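Local coordinates for putative sugar binding protein (PDB 3KEZ) that probably binds sugars at the bacterial cell surface as a SusD-family outer-membrane protein, and carries a bound calcium ion, at residues A[261-266]-A[323-328]. Numbering follows the deposited sequence.
Sequences NLTTDS and QGENIT. With CA (calcium ion), chain C.
A calcium site joins these two loops: Asn261 and Glu325 meet through the ion, with no direct hydrogen bond between 261-266 and 323-328. Asn261 gives its backbone O, 2.4 Å from the calcium, while the Glu325 carboxylate grips the metal with both oxygens, OE1 at 2.5 Å and OE2 at 2.7 Å. Glu325 CG lies beside its own backbone N (chi1 -70°) and the chain is extended beyond it, which carries the carboxylate across to the ion. Sharing the metal brings Asn261 O within 3.3 Å of Glu325 OE2, a pair of oxygens whose mutual repulsion the calcium charge probably offsets. Water 3 also binds the ion, and Gln322 OE1, the backbone O of Asp329 and Asn331 OD1 complete the site.

Beyond the metal, the side chains of Thr263 and Glu325 run antiparallel past one another, with Thr263 OG1 alongside Glu325 CG at 3.7 Å. Water 1 bridges the two loops, linking Thr263 OG1 to the backbone N of Asn326, while water 2 accepts from Thr263 N. Farther along, Ser266 OG touches Thr328 CG2 at 3.3 Å; the same hydroxyl is hydrogen-bonded to Asp329 OD1, a side-chain oxygen of a residue that binds calcium through its backbone.

The bond from Thr328 N to Asn326 OD1 makes an Asx turn where a 3-10 segment begins, and Thr328 OG1 adds a second donor to the same oxygen, each at 2.9 Å. An alanine at Thr328 is likely to leave Asn326 OD1 with just the backbone half of this grip and open a gap beside Ser266 OG. Leu262 to Asp265 form a type I beta turn within their own loop. The whole is typical of a loop-built calcium site, in which backbone carbonyl, side-chain amide and bidentate carboxylate oxygens from separate parts of the chain converge on one ion.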
ATOM      1  N   ASN A 261       3.758   9.588  12.212  1.00 10.44           N
ATOM      2  CA  ASN A 261       2.760   9.920  13.230  1.00 13.58           C
ATOM      3  C   ASN A 261       3.472  10.320  14.529  1.00 15.95           C
ATOM      4  O   ASN A 261       4.455   9.686  14.935  1.00 16.40           O
ATOM      5  CB  ASN A 261       1.853   8.691  13.462  1.00 11.98           C
ATOM      6  CG  ASN A 261       0.955   8.400  12.263  1.00 15.83           C
ATOM      7  OD1 ASN A 261       0.439   9.327  11.641  1.00 14.19           O
ATOM      8  ND2 ASN A 261       0.777   7.107  11.919  1.00  8.63           N
ATOM      9  N   LEU A 262       2.986  11.362  15.193  1.00 22.09           N
ATOM     10  CA  LEU A 262       3.677  11.888  16.404  1.00 23.59           C
ATOM     11  C   LEU A 262       2.752  11.993  17.608  1.00 25.56           C
ATOM     12  O   LEU A 262       1.563  12.229  17.447  1.00 26.96           O
ATOM     13  CB  LEU A 262       4.289  13.256  16.101  1.00 22.74           C
ATOM     14  CG  LEU A 262       5.291  13.313  14.941  1.00 18.63           C
ATOM     15  CD1 LEU A 262       5.592  14.751  14.612  1.00 17.70           C
ATOM     16  CD2 LEU A 262       6.588  12.511  15.277  1.00 17.24           C
ATOM     17  N   THR A 263       3.301  11.831  18.817  1.00 25.95           N
ATOM     18  CA  THR A 263       2.528  12.043  20.051  1.00 25.55           C
ATOM     19  C   THR A 263       1.718  13.344  19.977  1.00 25.43           C
ATOM     20  O   THR A 263       0.580  13.395  20.428  1.00 24.16           O
ATOM     21  CB  THR A 263       3.435  12.056  21.311  1.00 26.29           C
ATOM     22  OG1 THR A 263       4.076  10.777  21.455  1.00 25.30           O
ATOM     23  CG2 THR A 263       2.626  12.386  22.579  1.00 16.85           C
ATOM     24  N   THR A 264       2.302  14.368  19.358  1.00 26.19           N
ATOM     25  CA  THR A 264       1.703  15.700  19.279  1.00 27.80           C
ATOM     26  C   THR A 264       0.976  15.935  17.961  1.00 27.30           C
ATOM     27  O   THR A 264       0.570  17.043  17.642  1.00 26.68           O
ATOM     28  CB  THR A 264       2.799  16.777  19.477  1.00 29.14           C
ATOM     29  OG1 THR A 264       3.857  16.548  18.538  1.00 33.42           O
ATOM     30  CG2 THR A 264       3.344  16.713  20.915  1.00 30.90           C
ATOM     31  N   ASP A 265       0.798  14.867  17.203  1.00 29.95           N
ATOM     32  CA  ASP A 265       0.159  14.929  15.907  1.00 27.20           C
ATOM     33  C   ASP A 265      -0.328  13.524  15.585  1.00 24.46           C
ATOM     34  O   ASP A 265       0.228  12.852  14.709  1.00 26.65           O
ATOM     35  CB  ASP A 265       1.172  15.367  14.876  1.00 28.54           C
ATOM     36  CG  ASP A 265       0.575  15.462  13.484  1.00 32.44           C
ATOM     37  OD1 ASP A 265      -0.617  15.852  13.365  1.00 33.11           O
ATOM     38  OD2 ASP A 265       1.318  15.166  12.523  1.00 35.57           O
ATOM     39  N   SER A 266      -1.336  13.077  16.335  1.00 19.01           N
ATOM     40  CA  SER A 266      -1.690  11.670  16.413  1.00 15.56           C
ATOM     41  C   SER A 266      -2.867  11.298  15.508  1.00 14.98           C
ATOM     42  O   SER A 266      -3.847  12.048  15.425  1.00 13.34           O
ATOM     43  CB  SER A 266      -2.008  11.279  17.860  1.00 15.28           C
ATOM     44  OG  SER A 266      -2.524   9.971  17.906  1.00 15.46           O
ATOM     45  N   GLN A 323      10.523   5.793  20.287  1.00 18.15           N
ATOM     46  CA  GLN A 323      10.759   5.864  21.726  1.00 16.80           C
ATOM     47  C   GLN A 323       9.906   6.924  22.379  1.00 14.81           C
ATOM     48  O   GLN A 323       9.828   8.048  21.923  1.00 13.76           O
ATOM     49  CB  GLN A 323      12.235   6.084  22.097  1.00 20.24           C
ATOM     50  CG  GLN A 323      12.513   5.931  23.637  1.00 25.38           C
ATOM     51  CD  GLN A 323      12.204   4.525  24.194  1.00 15.99           C
ATOM     52  OE1 GLN A 323      11.465   4.373  25.156  1.00 15.99           O
ATOM     53  NE2 GLN A 323      12.784   3.502  23.581  1.00 25.61           N
ATOM     54  N   GLY A 324       9.276   6.537  23.469  1.00 14.07           N
ATOM     55  CA  GLY A 324       8.421   7.434  24.210  1.00 14.27           C
ATOM     56  C   GLY A 324       6.998   7.458  23.731  1.00 14.36           C
ATOM     57  O   GLY A 324       6.173   8.016  24.409  1.00 14.63           O
ATOM     58  N   GLU A 325       6.690   6.834  22.596  1.00 13.85           N
ATOM     59  CA  GLU A 325       5.351   6.977  21.992  1.00 14.30           C
ATOM     60  C   GLU A 325       4.393   5.878  22.400  1.00 15.61           C
ATOM     61  O   GLU A 325       4.798   4.781  22.732  1.00 16.34           O
ATOM     62  CB  GLU A 325       5.440   6.931  20.483  1.00 14.38           C
ATOM     63  CG  GLU A 325       6.077   8.097  19.874  1.00 13.08           C
ATOM     64  CD  GLU A 325       6.033   8.028  18.360  1.00 15.40           C
ATOM     65  OE1 GLU A 325       5.949   6.888  17.810  1.00 15.65           O
ATOM     66  OE2 GLU A 325       6.064   9.116  17.734  1.00 17.13           O
ATOM     67  N   ASN A 326       3.110   6.188  22.355  1.00 16.27           N
ATOM     68  CA  ASN A 326       2.063   5.180  22.481  1.00 18.04           C
ATOM     69  C   ASN A 326       2.014   4.373  21.163  1.00 13.30           C
ATOM     70  O   ASN A 326       2.416   4.869  20.126  1.00  9.09           O
ATOM     71  CB  ASN A 326       0.721   5.891  22.728  1.00 20.32           C
ATOM     72  CG  ASN A 326      -0.401   4.938  23.091  1.00 29.51           C
ATOM     73  OD1 ASN A 326      -1.105   4.410  22.214  1.00 28.73           O
ATOM     74  ND2 ASN A 326      -0.610   4.750  24.394  1.00 34.87           N
ATOM     75  N   ILE A 327       1.525   3.143  21.202  1.00 12.13           N
ATOM     76  CA  ILE A 327       1.325   2.374  19.947  1.00 11.79           C
ATOM     77  C   ILE A 327       0.432   3.138  18.956  1.00 13.48           C
ATOM     78  O   ILE A 327       0.535   2.959  17.738  1.00 12.50           O
ATOM     79  CB  ILE A 327       0.736   0.977  20.187  1.00 13.54           C
ATOM     80  CG1 ILE A 327      -0.568   1.038  21.003  1.00 17.70           C
ATOM     81  CG2 ILE A 327       1.780   0.072  20.855  1.00 16.65           C
ATOM     82  CD1 ILE A 327      -1.324  -0.283  21.064  1.00 10.66           C
ATOM     83  N   THR A 328      -0.465   3.978  19.463  1.00  8.87           N
ATOM     84  CA  THR A 328      -1.289   4.780  18.589  1.00 11.87           C
ATOM     85  C   THR A 328      -0.494   5.561  17.523  1.00 12.66           C
ATOM     86  O   THR A 328      -0.962   5.749  16.395  1.00 12.10           O
ATOM     87  CB  THR A 328      -2.127   5.773  19.408  1.00 13.61           C
ATOM     88  OG1 THR A 328      -3.064   5.043  20.208  1.00 18.60           O
ATOM     89  CG2 THR A 328      -2.855   6.705  18.504  1.00 14.96           C
TER
HETATM   90 CA    CA C 501       5.681   7.660  15.443  1.00 31.50          CA
HETATM   91  O   HOH W   1       2.436   8.660  21.618  1.00 16.87           O
HETATM   92  O   HOH W   2       6.078  11.197  18.966  1.00 20.87           O
HETATM   93  O   HOH W   3       7.852   9.082  15.389  1.00 14.45           O